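Local atomic coordinates of mandelate racemase/muconate lactonizing enzyme family protein (Azoarcus sp., PDB entry 2QDE), a protein that belongs to the enolase superfamily, joining an N-terminal alpha-and-beta domain to a TIM-barrel-like domain that holds a barium ion in this crystal. Residues L79-D82 against P83-E87; A103-T106 against V107-L111; G120-V123 against Y124-L127; Q204-T207 against T208-L212; D317-Q321 against F322-N326. All blocks are in the same frame, centred on the assembly; numbering follows the deposited sequence.

Contact 1 (L79-D82 against P83-E87)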
loop_
_atom_site.group_PDB
_atom_site.type_symbol
_atom_site.label_atom_id
_atom_site.label_comp_id
_atom_site.label_asym_id
_atom_site.label_seq_id
_atom_site.Cartn_x
_atom_site.Cartn_y
_atom_site.Cartn_z
ATOM N N LEU A 79 38.113 -28.773 1.995
ATOM C CA LEU A 79 39.003 -29.929 2.080
ATOM C C LEU A 79 38.267 -31.262 2.016
ATOM O O LEU A 79 37.310 -31.497 2.755
ATOM C CB LEU A 79 39.853 -29.836 3.349
ATOM C CG LEU A 79 40.899 -28.720 3.271
ATOM C CD1 LEU A 79 41.496 -28.442 4.638
ATOM C CD2 LEU A 79 41.976 -29.113 2.273
ATOM N N GLY A 80 38.717 -32.126 1.107
ATOM C CA GLY A 80 38.100 -33.430 0.946
ATOM C C GLY A 80 36.851 -33.412 0.078
ATOM O O GLY A 80 36.249 -34.458 -0.170
ATOM N N GLU A 81 36.469 -32.233 -0.403
ATOM C CA GLU A 81 35.270 -32.097 -1.229
ATOM C C GLU A 81 35.534 -32.120 -2.736
ATOM O O GLU A 81 36.611 -31.738 -3.201
ATOM C CB GLU A 81 34.531 -30.797 -0.855
ATOM C CG GLU A 81 33.239 -30.565 -1.635
ATOM C CD GLU A 81 32.219 -31.660 -1.384
ATOM O OE1 GLU A 81 31.401 -31.512 -0.452
ATOM O OE2 GLU A 81 32.250 -32.679 -2.105
ATOM N N ASP A 82 34.530 -32.578 -3.483
ATOM C CA ASP A 82 34.564 -32.648 -4.941
ATOM C C ASP A 82 34.323 -31.207 -5.426
ATOM O O ASP A 82 33.260 -30.637 -5.185
ATOM C CB ASP A 82 33.439 -33.577 -5.432
ATOM C CG ASP A 82 33.431 -33.760 -6.937
ATOM O OD1 ASP A 82 33.967 -32.888 -7.661
ATOM O OD2 ASP A 82 32.864 -34.778 -7.404
ATOM N N PRO A 83 35.304 -30.614 -6.127
ATOM C CA PRO A 83 35.188 -29.243 -6.628
ATOM C C PRO A 83 34.067 -28.974 -7.626
ATOM O O PRO A 83 33.674 -27.820 -7.820
ATOM C CB PRO A 83 36.576 -28.971 -7.206
ATOM C CG PRO A 83 36.981 -30.308 -7.715
ATOM C CD PRO A 83 36.550 -31.238 -6.605
ATOM N N THR A 84 33.547 -30.026 -8.254
ATOM C CA THR A 84 32.462 -29.869 -9.219
ATOM C C THR A 84 31.136 -29.503 -8.544
ATOM O O THR A 84 30.211 -29.020 -9.196
ATOM C CB THR A 84 32.214 -31.169 -10.034
ATOM O OG1 THR A 84 31.944 -32.255 -9.136
ATOM C CG2 THR A 84 33.411 -31.498 -10.908
ATOM N N LYS A 85 31.051 -29.746 -7.242
ATOM C CA LYS A 85 29.832 -29.468 -6.487
ATOM C C LYS A 85 29.766 -28.011 -6.041
ATOM O O LYS A 85 29.772 -27.702 -4.849
ATOM C CB LYS A 85 29.755 -30.419 -5.290
ATOM C CG LYS A 85 29.757 -31.881 -5.717
ATOM C CD LYS A 85 29.666 -32.830 -4.541
ATOM C CE LYS A 85 29.475 -34.253 -5.028
ATOM N NZ LYS A 85 29.255 -35.200 -3.897
ATOM N N ILE A 86 29.695 -27.121 -7.028
ATOM C CA ILE A 86 29.645 -25.688 -6.775
ATOM C C ILE A 86 28.366 -25.227 -6.078
ATOM O O ILE A 86 28.443 -24.441 -5.140
ATOM C CB ILE A 86 29.871 -24.895 -8.083
ATOM C CG1 ILE A 86 31.299 -25.159 -8.592
ATOM C CG2 ILE A 86 29.689 -23.397 -7.835
ATOM C CD1 ILE A 86 31.621 -24.506 -9.926
ATOM N N GLU A 87 27.201 -25.704 -6.520
ATOM C CA GLU A 87 25.941 -25.327 -5.867
ATOM C C GLU A 87 26.026 -25.703 -4.381
ATOM O O GLU A 87 25.705 -24.905 -3.501
ATOM C CB GLU A 87 24.743 -26.070 -6.483
ATOM C CG GLU A 87 24.219 -25.543 -7.823
ATOM C CD GLU A 87 23.134 -24.474 -7.680
ATOM O OE1 GLU A 87 22.442 -24.432 -6.634
ATOM O OE2 GLU A 87 22.957 -23.686 -8.633
HETATM O O HOH W 1 30.595 -34.762 -1.605
#
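Asp82 carries CG anti to its own backbone N (chi1 -178°), while Thr84 tucks OG1 between its backbone N and carbonyl carbon (chi1 57°), and these rotations bring carboxylate and hydroxyl together across Pro83. Asp82 OD1 accepts twice, from Thr84 OG1 at 2.6 Å and from Thr84 N at 3.0 Å. Both donors approach the same face of the carboxylate, above its plane, so a single oxygen grips the side chain and backbone of Thr84; the bond to Thr84 N makes an Asx turn. The main chain adds a type I beta turn, closed by Lys85 N on Asp82 O at 3.1 Å. The extended side chain of Lys85 runs back across Asp82 at about a right angle, its CD lying 3.9 Å from Asp82 CB. Lys85 CD also reaches to 3.6 Å from Glu81 OE2, but Lys85 NZ stays 4.3 Å from that oxygen, too far for a salt bridge, and a water joins the two by donating to OE2 and accepting from NZ. Glu81 OE2 takes a further bond from Asp82 N through its anti lone pair, and OE1 forms a salt bridge with Lys88. Pro83 leans on Leu111 and Leu114 of helix 101-119. The turn is thus fastened ahead of helix 86-96 by carboxylates, and the nearby ammonium of Lys85 probably helps keep both acids ionised.

Contact 2 (A103-T106 against V107-L111)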
loop_
_atom_site.group_PDB
_atom_site.type_symbol
_atom_site.label_atom_id
_atom_site.label_comp_id
_atom_site.label_asym_id
_atom_site.label_seq_id
_atom_site.Cartn_x
_atom_site.Cartn_y
_atom_site.Cartn_z
ATOM N N ALA A 103 35.289 -12.944 0.057
ATOM C CA ALA A 103 35.992 -14.176 0.406
ATOM C C ALA A 103 35.282 -15.345 -0.276
ATOM O O ALA A 103 35.925 -16.224 -0.855
ATOM C CB ALA A 103 35.994 -14.369 1.914
ATOM N N LYS A 104 33.954 -15.345 -0.206
ATOM C CA LYS A 104 33.155 -16.398 -0.829
ATOM C C LYS A 104 33.355 -16.365 -2.343
ATOM O O LYS A 104 33.502 -17.408 -2.984
ATOM C CB LYS A 104 31.666 -16.208 -0.517
ATOM C CG LYS A 104 31.277 -16.408 0.940
ATOM C CD LYS A 104 29.822 -15.993 1.168
ATOM C CE LYS A 104 29.363 -16.286 2.585
ATOM N NZ LYS A 104 28.032 -15.690 2.882
ATOM N N ALA A 105 33.363 -15.162 -2.909
ATOM C CA ALA A 105 33.541 -14.997 -4.346
ATOM C C ALA A 105 34.873 -15.590 -4.793
ATOM O O ALA A 105 34.951 -16.270 -5.810
ATOM C CB ALA A 105 33.483 -13.523 -4.715
ATOM N N THR A 106 35.919 -15.323 -4.022
ATOM C CA THR A 106 37.245 -15.825 -4.336
ATOM C C THR A 106 37.264 -17.350 -4.424
ATOM O O THR A 106 37.885 -17.922 -5.326
ATOM C CB THR A 106 38.250 -15.350 -3.288
ATOM O OG1 THR A 106 38.262 -13.919 -3.275
ATOM C CG2 THR A 106 39.649 -15.854 -3.617
ATOM N N VAL A 107 36.583 -18.003 -3.489
ATOM C CA VAL A 107 36.504 -19.456 -3.478
ATOM C C VAL A 107 35.769 -19.926 -4.737
ATOM O O VAL A 107 36.212 -20.839 -5.431
ATOM C CB VAL A 107 35.739 -19.950 -2.227
ATOM C CG1 VAL A 107 35.469 -21.451 -2.331
ATOM C CG2 VAL A 107 36.546 -19.642 -0.977
ATOM N N ASP A 108 34.645 -19.274 -5.019
ATOM C CA ASP A 108 33.815 -19.581 -6.183
ATOM C C ASP A 108 34.620 -19.475 -7.483
ATOM O O ASP A 108 34.499 -20.326 -8.369
ATOM C CB ASP A 108 32.620 -18.614 -6.212
ATOM C CG ASP A 108 31.807 -18.704 -7.495
ATOM O OD1 ASP A 108 30.649 -19.179 -7.450
ATOM O OD2 ASP A 108 32.323 -18.296 -8.554
ATOM N N PHE A 109 35.437 -18.429 -7.594
ATOM C CA PHE A 109 36.255 -18.216 -8.789
ATOM C C PHE A 109 37.210 -19.383 -9.026
ATOM O O PHE A 109 37.335 -19.865 -10.153
ATOM C CB PHE A 109 37.092 -16.936 -8.679
ATOM C CG PHE A 109 36.282 -15.671 -8.544
ATOM C CD1 PHE A 109 34.940 -15.626 -8.936
ATOM C CD2 PHE A 109 36.872 -14.515 -8.033
ATOM C CE1 PHE A 109 34.200 -14.443 -8.817
ATOM C CE2 PHE A 109 36.145 -13.329 -7.908
ATOM C CZ PHE A 109 34.807 -13.297 -8.302
ATOM N N ALA A 110 37.884 -19.818 -7.962
ATOM C CA ALA A 110 38.843 -20.918 -8.052
ATOM C C ALA A 110 38.156 -22.252 -8.307
ATOM O O ALA A 110 38.735 -23.147 -8.911
ATOM C CB ALA A 110 39.695 -20.996 -6.771
ATOM N N LEU A 111 36.921 -22.397 -7.844
ATOM C CA LEU A 111 36.200 -23.645 -8.071
ATOM C C LEU A 111 35.877 -23.762 -9.562
ATOM O O LEU A 111 36.088 -24.815 -10.170
ATOM C CB LEU A 111 34.915 -23.691 -7.231
ATOM C CG LEU A 111 35.101 -24.039 -5.749
ATOM C CD1 LEU A 111 33.824 -23.749 -4.970
ATOM C CD2 LEU A 111 35.487 -25.514 -5.617
#
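Ala105 and Phe109, one helical turn apart, form the tight part of this contact. Phe109 holds CG anti to its carbonyl carbon (chi1 -62°), and with chi2 at -20° the ring is turned so that one face lies against the backbone of the preceding turn. Ala105 O sits 3.1 Å from Phe109 CG, over that face but offset toward the rim, and Thr106 N stands above the same face. At the far end of the ring Phe109 CZ touches Ala105 CB at 3.8 Å. Ala105 O is also the acceptor of Phe109 N at 2.8 Å, so the carbonyl is both bonded by the amide and overlaid by the ring of the same residue. Regular helical bonds run beside it: Val107 N to Ala103 O at 3.2 Å, Asp108 N to Lys104 O at 3.0 Å and Ala110 N to Thr106 O at 3.2 Å. The contact is looser at Ala103 and Lys104, whose CB atoms point away from 107-111, although here too the residues are buried and no solvent side exists. Lys104 NZ instead makes a salt bridge with Asp94, Thr106 OG1 bonds to Gln102 O, and the Asp108 carboxylate accepts from Leu277 N and Leu278 N at the start of helix 277-290. Helix 101-119 lies against strands 31-40 and 45-49 through Thr106, Phe109 and Ala110, and against helices 62-78 and 86-96 through Val107 and Leu111.

Contact 3 (G120-V123 against Y124-L127)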
loop_
_atom_site.group_PDB
_atom_site.type_symbol
_atom_site.label_atom_id
_atom_site.label_comp_id
_atom_site.label_asym_id
_atom_site.label_seq_id
_atom_site.Cartn_x
_atom_site.Cartn_y
_atom_site.Cartn_z
ATOM N N GLY A 120 38.266 -29.437 -19.223
ATOM C CA GLY A 120 38.961 -28.992 -20.421
ATOM C C GLY A 120 38.212 -27.923 -21.197
ATOM O O GLY A 120 38.335 -27.822 -22.425
ATOM N N VAL A 121 37.438 -27.110 -20.485
ATOM C CA VAL A 121 36.666 -26.056 -21.129
ATOM C C VAL A 121 36.809 -24.724 -20.399
ATOM O O VAL A 121 37.086 -24.691 -19.200
ATOM C CB VAL A 121 35.164 -26.418 -21.163
ATOM C CG1 VAL A 121 34.966 -27.775 -21.829
ATOM C CG2 VAL A 121 34.609 -26.444 -19.739
ATOM N N PRO A 122 36.626 -23.607 -21.123
ATOM C CA PRO A 122 36.727 -22.274 -20.525
ATOM C C PRO A 122 35.535 -22.083 -19.588
ATOM O O PRO A 122 34.487 -22.708 -19.774
ATOM C CB PRO A 122 36.652 -21.341 -21.728
ATOM C CG PRO A 122 37.142 -22.184 -22.864
ATOM C CD PRO A 122 36.486 -23.511 -22.585
ATOM N N VAL A 123 35.682 -21.217 -18.595
ATOM C CA VAL A 123 34.595 -21.003 -17.657
ATOM C C VAL A 123 33.282 -20.555 -18.310
ATOM O O VAL A 123 32.207 -20.955 -17.859
ATOM C CB VAL A 123 35.000 -19.995 -16.559
ATOM C CG1 VAL A 123 33.783 -19.570 -15.764
ATOM C CG2 VAL A 123 36.021 -20.643 -15.627
ATOM N N TYR A 124 33.352 -19.752 -19.371
ATOM C CA TYR A 124 32.116 -19.299 -19.994
ATOM C C TYR A 124 31.241 -20.450 -20.472
ATOM O O TYR A 124 30.027 -20.294 -20.590
ATOM C CB TYR A 124 32.380 -18.302 -21.131
ATOM C CG TYR A 124 33.281 -18.767 -22.249
ATOM C CD1 TYR A 124 32.887 -19.777 -23.128
ATOM C CD2 TYR A 124 34.516 -18.153 -22.460
ATOM C CE1 TYR A 124 33.706 -20.164 -24.198
ATOM C CE2 TYR A 124 35.344 -18.533 -23.523
ATOM C CZ TYR A 124 34.934 -19.534 -24.385
ATOM O OH TYR A 124 35.759 -19.892 -25.431
ATOM N N GLN A 125 31.853 -21.605 -20.733
ATOM C CA GLN A 125 31.096 -22.779 -21.155
ATOM C C GLN A 125 30.285 -23.299 -19.971
ATOM O O GLN A 125 29.238 -23.923 -20.147
ATOM C CB GLN A 125 32.031 -23.889 -21.650
ATOM C CG GLN A 125 32.780 -23.555 -22.924
ATOM C CD GLN A 125 31.859 -23.357 -24.115
ATOM O OE1 GLN A 125 30.948 -22.527 -24.082
ATOM N NE2 GLN A 125 32.103 -24.114 -25.185
ATOM N N LEU A 126 30.784 -23.048 -18.764
ATOM C CA LEU A 126 30.105 -23.477 -17.549
ATOM C C LEU A 126 29.009 -22.488 -17.170
ATOM O O LEU A 126 28.109 -22.821 -16.410
ATOM C CB LEU A 126 31.087 -23.569 -16.377
ATOM C CG LEU A 126 32.300 -24.502 -16.453
ATOM C CD1 LEU A 126 33.055 -24.427 -15.138
ATOM C CD2 LEU A 126 31.856 -25.930 -16.736
ATOM N N LEU A 127 29.097 -21.272 -17.700
ATOM C CA LEU A 127 28.125 -20.231 -17.379
ATOM C C LEU A 127 27.064 -20.018 -18.460
ATOM O O LEU A 127 26.405 -18.980 -18.490
ATOM C CB LEU A 127 28.863 -18.912 -17.100
ATOM C CG LEU A 127 29.930 -18.977 -15.996
ATOM C CD1 LEU A 127 30.701 -17.658 -15.920
ATOM C CD2 LEU A 127 29.264 -19.285 -14.666
#
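Pro122 and Tyr124 make the apolar centre: Pro122 CB lies over one face of the phenol ring, 3.7 Å from its centroid and 18° off the normal, in a CH-pi contact. The ring folds back over the proline because Tyr124 CG sits between its backbone N and carbonyl carbon (chi1 57°). Next to it Pro122 CD meets Gln125 CG at 3.7 Å, the two side chains lying alongside and pointing the same way. Two further apolar pairs lie farther out, Val123 CG1 against Leu127 CD1 at 3.6 Å and, more distantly, Val121 CG2 against Leu126 CD2 at 4.1 Å. The polar bonds belong mostly to the backbone. Gln125 N donates to Pro122 O at 3.0 Å, and Val123 O accepts from Leu126 N at 2.7 Å and weakly from Leu127 N, so one carbonyl gathers two amides of the turn. At the rim Gln125 OE1 meets the edge of the Tyr124 ring in its plane, whereas NE2 makes a weak bond to Thr84 OG1 of the second subunit. Tyr124 OH bonds to Asp361, and its ring meets that of His311 on helix 303-315. A Schellman motif, with Gly120 at C-prime, ends helix 101-119, and a short link leads into the weakly bonded helical turn 123-126, which packs against the barrel domain.

Contact 4 (Q204-T207 against T208-L212)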
loop_
_atom_site.group_PDB
_atom_site.type_symbol
_atom_site.label_atom_id
_atom_site.label_comp_id
_atom_site.label_asym_id
_atom_site.label_seq_id
_atom_site.Cartn_x
_atom_site.Cartn_y
_atom_site.Cartn_z
ATOM N N GLN A 204 21.771 17.040 0.046
ATOM C CA GLN A 204 22.950 17.206 -0.801
ATOM C C GLN A 204 22.657 16.654 -2.195
ATOM O O GLN A 204 22.951 17.291 -3.201
ATOM C CB GLN A 204 24.145 16.432 -0.236
ATOM C CG GLN A 204 25.000 17.155 0.793
ATOM C CD GLN A 204 26.212 16.318 1.196
ATOM O OE1 GLN A 204 26.070 15.165 1.609
ATOM N NE2 GLN A 204 27.410 16.891 1.066
ATOM N N ALA A 205 22.086 15.453 -2.238
ATOM C CA ALA A 205 21.768 14.799 -3.506
ATOM C C ALA A 205 20.837 15.642 -4.368
ATOM O O ALA A 205 21.112 15.887 -5.537
ATOM C CB ALA A 205 21.150 13.424 -3.248
ATOM N N LEU A 206 19.739 16.095 -3.779
ATOM C CA LEU A 206 18.771 16.901 -4.501
ATOM C C LEU A 206 19.419 18.146 -5.126
ATOM O O LEU A 206 19.299 18.392 -6.328
ATOM C CB LEU A 206 17.638 17.297 -3.546
ATOM C CG LEU A 206 16.326 17.780 -4.158
ATOM C CD1 LEU A 206 15.944 16.883 -5.327
ATOM C CD2 LEU A 206 15.237 17.771 -3.092
ATOM N N THR A 207 20.131 18.916 -4.308
ATOM C CA THR A 207 20.780 20.135 -4.778
ATOM C C THR A 207 21.827 19.928 -5.871
ATOM O O THR A 207 21.819 20.612 -6.891
ATOM C CB THR A 207 21.462 20.880 -3.619
ATOM O OG1 THR A 207 20.492 21.175 -2.606
ATOM C CG2 THR A 207 22.076 22.187 -4.116
ATOM N N THR A 208 22.730 18.983 -5.649
ATOM C CA THR A 208 23.787 18.731 -6.611
ATOM C C THR A 208 23.261 18.166 -7.914
ATOM O O THR A 208 23.644 18.625 -8.985
ATOM C CB THR A 208 24.839 17.782 -6.031
ATOM O OG1 THR A 208 25.320 18.322 -4.796
ATOM C CG2 THR A 208 26.014 17.629 -6.992
ATOM N N ILE A 209 22.377 17.176 -7.830
ATOM C CA ILE A 209 21.832 16.581 -9.040
ATOM C C ILE A 209 21.112 17.636 -9.867
ATOM O O ILE A 209 21.261 17.685 -11.086
ATOM C CB ILE A 209 20.875 15.418 -8.711
ATOM C CG1 ILE A 209 21.660 14.306 -8.005
ATOM C CG2 ILE A 209 20.243 14.881 -9.987
ATOM C CD1 ILE A 209 20.824 13.148 -7.543
ATOM N N ARG A 210 20.337 18.489 -9.208
ATOM C CA ARG A 210 19.628 19.541 -9.927
ATOM C C ARG A 210 20.627 20.520 -10.532
ATOM O O ARG A 210 20.426 21.024 -11.639
ATOM C CB ARG A 210 18.648 20.263 -8.994
ATOM C CG ARG A 210 17.426 19.400 -8.660
ATOM C CD ARG A 210 16.400 20.127 -7.809
ATOM N NE ARG A 210 15.142 19.384 -7.778
ATOM C CZ ARG A 210 14.065 19.759 -7.098
ATOM N NH1 ARG A 210 14.083 20.874 -6.385
ATOM N NH2 ARG A 210 12.969 19.015 -7.132
ATOM N N ALA A 211 21.722 20.759 -9.817
ATOM C CA ALA A 211 22.753 21.666 -10.297
ATOM C C ALA A 211 23.468 21.074 -11.510
ATOM O O ALA A 211 24.074 21.797 -12.295
ATOM C CB ALA A 211 23.757 21.948 -9.185
ATOM N N LEU A 212 23.386 19.757 -11.665
ATOM C CA LEU A 212 24.050 19.081 -12.772
ATOM C C LEU A 212 23.144 18.736 -13.951
ATOM O O LEU A 212 23.629 18.297 -14.993
ATOM C CB LEU A 212 24.716 17.795 -12.276
ATOM C CG LEU A 212 25.824 17.936 -11.222
ATOM C CD1 LEU A 212 26.338 16.555 -10.829
ATOM C CD2 LEU A 212 26.957 18.789 -11.785
#
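Leu206 and Arg210 meet methyl over guanidinium. Leu206 CG is anti to its backbone N (chi1 -162°), which lays the leucine alongside the extended arginine with both pointing the same way. Leu206 CD1 comes over one face of the guanidinium, offset toward the rim and 3.6 Å from Arg210 NE. An apolar pair, Ala205 CB and Ile209 CD1, meets loosely at 4.3 Å, and Ile209 also sets its CG1 close to the carbonyl of the turn before, 3.0 Å from Ala205 O. The backbone hydrogen bonds are those of a regular alpha helix: Thr208 N to Gln204 O at 3.0 Å, Ile209 N to Ala205 O at 2.9 Å, Arg210 N to Leu206 O at 3.1 Å and Ala211 N to Thr207 O at 2.9 Å. Thr208 OG1 also lies within bonding distance of Gln204 O, though its proton has another acceptor within reach. Polar ends mostly find partners outside the stretch. Gln204 OE1 accepts from Thr201 N, Thr207 OG1 bonds to Asp203 O, and the arginine splits its terminal nitrogens, NH2 to Lys238 O and NH1 to Ala240 O of the third subunit. One face of the guanidinium is thus covered by the leucine methyl, while NH1 reaches the third subunit and NH2 stays within the chain. Helix 202-212 is the crossover of a beta-alpha-beta unit, as in a TIM barrel, joining strand 192-195 to strand 220-221, which bring Asp195 and Glu221 to the barium site.

Contact 5 (D317-Q321 against F322-N326)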
loop_
_atom_site.group_PDB
_atom_site.type_symbol
_atom_site.label_atom_id
_atom_site.label_comp_id
_atom_site.label_asym_id
_atom_site.label_seq_id
_atom_site.Cartn_x
_atom_site.Cartn_y
_atom_site.Cartn_z
ATOM N N ASP A 317 23.327 -14.110 -20.800
ATOM C CA ASP A 317 22.450 -13.481 -21.776
ATOM C C ASP A 317 21.947 -12.092 -21.392
ATOM O O ASP A 317 21.926 -11.179 -22.216
ATOM C CB ASP A 317 21.256 -14.387 -22.055
ATOM C CG ASP A 317 20.405 -13.872 -23.188
ATOM O OD1 ASP A 317 20.922 -13.802 -24.326
ATOM O OD2 ASP A 317 19.234 -13.530 -22.938
ATOM N N TRP A 318 21.551 -11.929 -20.138
ATOM C CA TRP A 318 21.048 -10.646 -19.700
ATOM C C TRP A 318 22.092 -9.542 -19.697
ATOM O O TRP A 318 21.859 -8.465 -20.233
ATOM C CB TRP A 318 20.439 -10.742 -18.302
ATOM C CG TRP A 318 19.791 -9.448 -17.932
ATOM C CD1 TRP A 318 20.287 -8.479 -17.103
ATOM C CD2 TRP A 318 18.573 -8.934 -18.472
ATOM N NE1 TRP A 318 19.447 -7.388 -17.096
ATOM C CE2 TRP A 318 18.388 -7.641 -17.929
ATOM C CE3 TRP A 318 17.617 -9.440 -19.364
ATOM C CZ2 TRP A 318 17.280 -6.844 -18.253
ATOM C CZ3 TRP A 318 16.514 -8.647 -19.689
ATOM C CH2 TRP A 318 16.358 -7.362 -19.131
ATOM N N ILE A 319 23.245 -9.802 -19.096
ATOM C CA ILE A 319 24.260 -8.770 -19.023
ATOM C C ILE A 319 24.986 -8.529 -20.346
ATOM O O ILE A 319 25.600 -7.477 -20.534
ATOM C CB ILE A 319 25.273 -9.073 -17.890
ATOM C CG1 ILE A 319 25.951 -7.772 -17.449
ATOM C CG2 ILE A 319 26.294 -10.092 -18.356
ATOM C CD1 ILE A 319 26.677 -7.875 -16.128
ATOM N N ALA A 320 24.892 -9.487 -21.266
ATOM C CA ALA A 320 25.535 -9.362 -22.574
ATOM C C ALA A 320 24.898 -8.254 -23.420
ATOM O O ALA A 320 25.332 -7.995 -24.542
ATOM C CB ALA A 320 25.467 -10.696 -23.325
ATOM N N GLN A 321 23.874 -7.601 -22.879
ATOM C CA GLN A 321 23.170 -6.528 -23.590
ATOM C C GLN A 321 23.722 -5.129 -23.342
ATOM O O GLN A 321 23.417 -4.200 -24.090
ATOM C CB GLN A 321 21.700 -6.487 -23.175
ATOM C CG GLN A 321 20.882 -7.724 -23.445
ATOM C CD GLN A 321 19.504 -7.616 -22.825
ATOM O OE1 GLN A 321 19.354 -7.642 -21.598
ATOM N NE2 GLN A 321 18.490 -7.472 -23.665
ATOM N N PHE A 322 24.526 -4.973 -22.296
ATOM C CA PHE A 322 25.019 -3.649 -21.925
ATOM C C PHE A 322 26.531 -3.469 -21.887
ATOM O O PHE A 322 27.267 -4.427 -21.687
ATOM C CB PHE A 322 24.452 -3.307 -20.550
ATOM C CG PHE A 322 23.038 -3.777 -20.356
ATOM C CD1 PHE A 322 21.981 -3.118 -20.984
ATOM C CD2 PHE A 322 22.768 -4.906 -19.577
ATOM C CE1 PHE A 322 20.668 -3.577 -20.838
ATOM C CE2 PHE A 322 21.463 -5.375 -19.422
ATOM C CZ PHE A 322 20.409 -4.707 -20.056
ATOM N N PRO A 323 27.008 -2.223 -22.081
ATOM C CA PRO A 323 28.453 -1.976 -22.042
ATOM C C PRO A 323 28.907 -2.215 -20.605
ATOM O O PRO A 323 28.157 -1.964 -19.661
ATOM C CB PRO A 323 28.577 -0.519 -22.488
ATOM C CG PRO A 323 27.246 0.088 -22.072
ATOM C CD PRO A 323 26.272 -1.000 -22.456
ATOM N N GLN A 324 30.128 -2.706 -20.441
ATOM C CA GLN A 324 30.627 -3.034 -19.121
ATOM C C GLN A 324 31.771 -2.165 -18.596
ATOM O O GLN A 324 32.203 -1.216 -19.255
ATOM C CB GLN A 324 31.013 -4.511 -19.111
ATOM C CG GLN A 324 29.857 -5.415 -19.526
ATOM C CD GLN A 324 28.716 -5.359 -18.533
ATOM O OE1 GLN A 324 28.919 -5.578 -17.345
ATOM N NE2 GLN A 324 27.514 -5.064 -19.010
ATOM N N GLU A 325 32.267 -2.510 -17.415
ATOM C CA GLU A 325 33.318 -1.723 -16.789
ATOM C C GLU A 325 34.351 -2.567 -16.040
ATOM O O GLU A 325 34.923 -2.126 -15.043
ATOM C CB GLU A 325 32.668 -0.735 -15.826
ATOM C CG GLU A 325 33.524 0.444 -15.470
ATOM C CD GLU A 325 33.175 1.003 -14.112
ATOM O OE1 GLU A 325 33.419 0.298 -13.101
ATOM O OE2 GLU A 325 32.652 2.141 -14.052
ATOM N N ASN A 326 34.591 -3.779 -16.523
ATOM C CA ASN A 326 35.546 -4.683 -15.896
ATOM C C ASN A 326 36.929 -4.469 -16.526
ATOM O O ASN A 326 37.311 -5.193 -17.436
ATOM C CB ASN A 326 35.057 -6.122 -16.100
ATOM C CG ASN A 326 36.018 -7.163 -15.552
ATOM O OD1 ASN A 326 36.433 -7.104 -14.396
ATOM N ND2 ASN A 326 36.359 -8.140 -16.389
#
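Trp318, Ile319 and Phe322 meet in the loop after helix 303-315 of the barrel domain, where a short 3-10 segment, 319-321, turns the chain. The turn is closed by Phe322 N on Ile319 O at 3.2 Å, a straight bond (175° at the hydrogen) that reaches the oxygen from above the carbonyl plane. Trp318 and Phe322 form an edge-to-face pair: the edge of the phenyl ring points at the face of the indole, with the five-membered ring and phenyl centroids 5.4 Å apart and the planes at 64°. Phe322 CE2 leads, 3.7 Å from Trp318 NE1. One face of the phenyl is taken by Gln321, whose CB stands 3.7 Å from the ring centroid, over its centre, in a CH-pi contact. Farther along the turn, Ile319 CD1 packs against Gln324 OE1 at 3.4 Å, the glutamine chain being bent at chi2 (-65°) so that its amide folds back. Gln324 NE2 donates to Phe322 O at 2.8 Å in the plane of its own amide. The same NE2 also bonds to Val294 O and OE1 accepts from Cys296 N, tying the loop to strand 294-296, while the backbone of Gln324 bonds to Pro136 and Gly138. Trp318 NE1 donates to Leu292 O, and Phe322 packs on Asp203 of the fourth subunit. Three hydrogen bonds therefore fix the rotation of the buried Gln324 amide, NE2 facing two carbonyls and OE1 a backbone N-H, and the loop spans two barrel strands through bonded polar groups.

In the fold
Following the chain, the five contacts are each local to one continuous stretch, so they stand in series and none nests in or crosses another. Contacts 1, 3 and 5 shape turns or links, whereas contacts 2 and 4 join successive turns of one helix. Contact 1 lies between helices 62-78 and 86-96; contact 2 lies on helix 101-119 and touches contact 1. Contact 3 follows that helix, its centre about 16 Å from that of contact 2, and leads into the barrel domain. Contacts 4 and 5 belong to the barrel, their centres about 29 Å apart, on a crossover helix and a strand-bridging loop. Contacts 1, 3 and 5 touch the second subunit, contact 4 the third, and contact 5 also the fourth.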